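Local coordinates for protein dihydropteroate synthase (Xanthomonas albilineans GPE PC73, PDB 6DAY) that probably catalyses the condensation of 4-aminobenzoate with 6-hydroxymethyl-7,8-dihydropterin diphosphate to form 7,8-dihydropteroate, a precursor of folate, at residues 77-82 with 105-110. Numbering follows the deposited sequence.
With PAB (4-aminobenzoic acid), chain F.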
ATOM      1  N   GLU D  77      11.928  17.935  18.181  1.00 26.40           N
ATOM      2  CA  GLU D  77      10.629  18.610  18.203  1.00 29.33           C
ATOM      3  C   GLU D  77       9.653  17.942  17.243  1.00 43.08           C
ATOM      4  O   GLU D  77       8.485  17.754  17.576  1.00 25.82           O
ATOM      5  CB  GLU D  77      10.786  20.113  17.865  1.00 32.39           C
ATOM      6  N   GLU D  78      10.131  17.514  16.079  1.00 25.02           N
ATOM      7  CA  GLU D  78       9.255  16.862  15.107  1.00 26.45           C
ATOM      8  C   GLU D  78       8.903  15.446  15.548  1.00 27.21           C
ATOM      9  O   GLU D  78       7.760  15.016  15.383  1.00 26.68           O
ATOM     10  CB  GLU D  78       9.919  16.864  13.723  1.00 26.46           C
ATOM     11  CG  GLU D  78       9.134  16.115  12.636  1.00 29.13           C
ATOM     12  CD  GLU D  78       7.779  16.712  12.333  1.00 45.07           C
ATOM     13  OE1 GLU D  78       7.606  17.943  12.506  1.00 41.13           O
ATOM     14  OE2 GLU D  78       6.889  15.946  11.908  1.00 37.04           O
ATOM     15  N   GLU D  79       9.872  14.730  16.133  1.00 25.29           N
ATOM     16  CA  GLU D  79       9.599  13.384  16.624  1.00 22.84           C
ATOM     17  C   GLU D  79       8.496  13.420  17.673  1.00 22.42           C
ATOM     18  O   GLU D  79       7.566  12.604  17.639  1.00 22.20           O
ATOM     19  CB  GLU D  79      10.891  12.764  17.180  1.00 23.79           C
ATOM     20  CG  GLU D  79      10.736  11.277  17.463  1.00 28.05           C
ATOM     21  CD  GLU D  79      12.018  10.604  17.960  1.00 42.01           C
ATOM     22  OE1 GLU D  79      13.083  11.258  18.018  1.00 40.15           O
ATOM     23  OE2 GLU D  79      11.947   9.403  18.292  1.00 28.97           O
ATOM     24  N   LEU D  80       8.546  14.411  18.579  1.00 22.06           N
ATOM     25  CA  LEU D  80       7.487  14.570  19.572  1.00 22.40           C
ATOM     26  C   LEU D  80       6.152  14.906  18.913  1.00 35.98           C
ATOM     27  O   LEU D  80       5.110  14.373  19.311  1.00 23.26           O
ATOM     28  CB  LEU D  80       7.852  15.692  20.572  1.00 21.39           C
ATOM     29  CG  LEU D  80       9.053  15.394  21.471  1.00 22.90           C
ATOM     30  CD1 LEU D  80       9.528  16.670  22.188  1.00 28.91           C
ATOM     31  CD2 LEU D  80       8.641  14.329  22.475  1.00 26.31           C
ATOM     32  N   ARG D  81       6.157  15.782  17.894  1.00 25.51           N
ATOM     33  CA  ARG D  81       4.907  16.140  17.228  1.00 26.42           C
ATOM     34  C   ARG D  81       4.275  14.929  16.565  1.00 29.92           C
ATOM     35  O   ARG D  81       3.057  14.875  16.391  1.00 26.96           O
ATOM     36  CB  ARG D  81       5.141  17.236  16.169  1.00 29.24           C
ATOM     37  CG  ARG D  81       4.857  18.620  16.652  1.00 50.20           C
ATOM     38  CD  ARG D  81       4.783  19.585  15.487  1.00 64.73           C
ATOM     39  NE  ARG D  81       6.102  19.858  14.937  1.00 56.73           N
ATOM     40  CZ  ARG D  81       6.976  20.683  15.498  1.00 91.99           C
ATOM     41  NH1 ARG D  81       6.664  21.293  16.630  1.00 45.41           N
ATOM     42  NH2 ARG D  81       8.160  20.893  14.937  1.00 87.42           N
ATOM     43  N   ARG D  82       5.075  13.929  16.244  1.00 24.40           N
ATOM     44  CA  ARG D  82       4.543  12.725  15.599  1.00 22.40           C
ATOM     45  C   ARG D  82       4.034  11.727  16.620  1.00 22.06           C
ATOM     46  O   ARG D  82       2.898  11.261  16.518  1.00 27.62           O
ATOM     47  CB  ARG D  82       5.639  12.096  14.758  1.00 20.33           C
ATOM     48  CG  ARG D  82       6.007  12.922  13.553  1.00 24.02           C
ATOM     49  CD  ARG D  82       7.181  12.306  12.844  1.00 29.10           C
ATOM     50  NE  ARG D  82       7.563  13.127  11.698  1.00 28.12           N
ATOM     51  CZ  ARG D  82       8.477  12.778  10.805  1.00 33.56           C
ATOM     52  NH1 ARG D  82       9.105  11.611  10.927  1.00 35.82           N
ATOM     53  NH2 ARG D  82       8.757  13.596   9.789  1.00 35.11           N
ATOM     54  N   PRO D 105      16.248  10.465  24.962  1.00 27.25           N
ATOM     55  CA  PRO D 105      15.661  10.470  26.307  1.00 22.69           C
ATOM     56  C   PRO D 105      14.498  11.438  26.437  1.00 22.61           C
ATOM     57  O   PRO D 105      13.569  11.174  27.207  1.00 24.27           O
ATOM     58  CB  PRO D 105      16.844  10.852  27.212  1.00 26.16           C
ATOM     59  CG  PRO D 105      17.904  11.411  26.283  1.00 32.33           C
ATOM     60  CD  PRO D 105      17.686  10.725  24.949  1.00 25.89           C
ATOM     61  N   GLU D 106      14.521  12.562  25.714  1.00 25.59           N
ATOM     62  CA  GLU D 106      13.422  13.509  25.826  1.00 28.85           C
ATOM     63  C   GLU D 106      12.121  12.896  25.346  1.00 24.45           C
ATOM     64  O   GLU D 106      11.055  13.145  25.938  1.00 24.26           O
ATOM     65  CB  GLU D 106      13.729  14.770  24.994  1.00 30.82           C
ATOM     66  CG  GLU D 106      15.018  15.532  25.376  1.00 33.52           C
ATOM     67  CD  GLU D 106      16.273  15.084  24.593  1.00 95.54           C
ATOM     68  OE1 GLU D 106      16.426  13.890  24.189  1.00 32.14           O
ATOM     69  OE2 GLU D 106      17.137  15.958  24.393  1.00 58.83           O
ATOM     70  N   VAL D 107      12.193  12.066  24.294  1.00 27.23           N
ATOM     71  CA  VAL D 107      11.012  11.394  23.757  1.00 22.55           C
ATOM     72  C   VAL D 107      10.598  10.245  24.666  1.00 20.68           C
ATOM     73  O   VAL D 107       9.408  10.071  24.939  1.00 23.33           O
ATOM     74  CB  VAL D 107      11.267  10.912  22.319  1.00 21.96           C
ATOM     75  CG1 VAL D 107      10.011  10.177  21.755  1.00 23.04           C
ATOM     76  CG2 VAL D 107      11.672  12.074  21.390  1.00 21.97           C
ATOM     77  N   MET D 108      11.576   9.501  25.215  1.00 24.54           N
ATOM     78  CA  MET D 108      11.235   8.446  26.176  1.00 22.30           C
ATOM     79  C   MET D 108      10.442   9.023  27.336  1.00 24.19           C
ATOM     80  O   MET D 108       9.377   8.511  27.700  1.00 24.72           O
ATOM     81  CB  MET D 108      12.512   7.779  26.730  1.00 24.22           C
ATOM     82  CG  MET D 108      13.403   7.168  25.638  1.00 29.14           C
ATOM     83  SD  MET D 108      14.932   6.477  26.374  1.00 29.07           S
ATOM     84  CE  MET D 108      15.854   6.051  24.891  1.00 27.75           C
ATOM     85  N   ARG D 109      10.946  10.126  27.940  1.00 22.07           N
ATOM     86  CA  ARG D 109      10.222  10.676  29.071  1.00 21.60           C
ATOM     87  C   ARG D 109       8.856  11.217  28.667  1.00 27.63           C
ATOM     88  O   ARG D 109       7.875  11.012  29.385  1.00 24.33           O
ATOM     89  CB  ARG D 109      11.049  11.770  29.749  1.00 23.40           C
ATOM     90  CG  ARG D 109      12.334  11.240  30.388  1.00 25.26           C
ATOM     91  CD  ARG D 109      13.087  12.474  31.039  1.00 29.70           C
ATOM     92  NE  ARG D 109      14.384  12.085  31.585  1.00 33.87           N
ATOM     93  CZ  ARG D 109      14.553  11.580  32.800  1.00 41.77           C
ATOM     94  NH1 ARG D 109      13.501  11.407  33.592  1.00 28.82           N
ATOM     95  NH2 ARG D 109      15.767  11.239  33.219  1.00 47.05           N
ATOM     96  N   ALA D 110       8.774  11.957  27.550  1.00 23.51           N
ATOM     97  CA  ALA D 110       7.472  12.509  27.162  1.00 24.65           C
ATOM     98  C   ALA D 110       6.482  11.409  26.763  1.00 24.45           C
ATOM     99  O   ALA D 110       5.277  11.511  27.049  1.00 23.22           O
ATOM    100  CB  ALA D 110       7.634  13.481  25.988  1.00 24.54           C
TER
HETATM  101  C1' PAB F 402      10.029  17.994   8.805  1.00 63.76           C
HETATM  102  O1' PAB F 402      10.308  19.205   8.915  1.00 63.38           O
HETATM  103  O2' PAB F 402       8.833  17.633   8.711  1.00 63.86           O
HETATM  104  C1  PAB F 402      11.153  16.970   8.792  1.00 64.40           C
HETATM  105  C2  PAB F 402      10.874  15.657   8.456  1.00 65.53           C
HETATM  106  C3  PAB F 402      11.894  14.720   8.448  1.00 66.00           C
HETATM  107  C4  PAB F 402      13.187  15.101   8.769  1.00 65.84           C
HETATM  108  C5  PAB F 402      13.464  16.421   9.095  1.00 65.24           C
HETATM  109  C6  PAB F 402      12.442  17.353   9.111  1.00 64.42           C
HETATM  110  N4  PAB F 402      14.248  14.115   8.746  1.00 66.23           N
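L80 and V107 lie antiparallel alongside one another where two helices meet, with CD2 of L80 lying 3.9 Å from CG2 of V107. CD2 of L80 also lies 3.8 Å from CB of A110, almost one turn further along the facing helix. Leucine suits this place because its CB does not aim straight at the neighbour, and the forked end has to carry CD2 across; alanine, with its single short methyl, lets it come in close. V107 points at the other helix and splits its branches: CG2, anti to its own carbonyl carbon, serves both L80 and E79, while CG1 meets OE2 of E79. The E79 chain is roughly perpendicular to the valine, and OE1 of E79 comes to 3.7 Å from CG2 of V107. With CG anti to the backbone N (chi1 -169°) and the chain extended beyond it, the E79 carboxylate lies against the valine methyls; OE1 forms a salt bridge with K104 and OE2 a hydrogen bond with T102, which probably offsets its buried charge.

In this TIM barrel, helix 76-93 links the adjacent parallel strands 59-63 and 98-101 as a right-handed beta-alpha-beta crossover, and helix 105-114 follows the second strand. Their segments run nearly parallel, inclined by 24°, with axes 10.1 Å apart.

On another side of the first helix, E78 has an oxygen for each of two arginines. Its OE2 receives NE of R82 at 2.9 Å through the anti lone pair, while the bond from R81 NE to OE1 is weak. The long, extended R82 also gives NH1 to the carbonyl of G64 and brings NH2 within 3.2 Å of C2 of a bound 4-aminobenzoate. R81 forms a salt bridge with D31 of the second subunit.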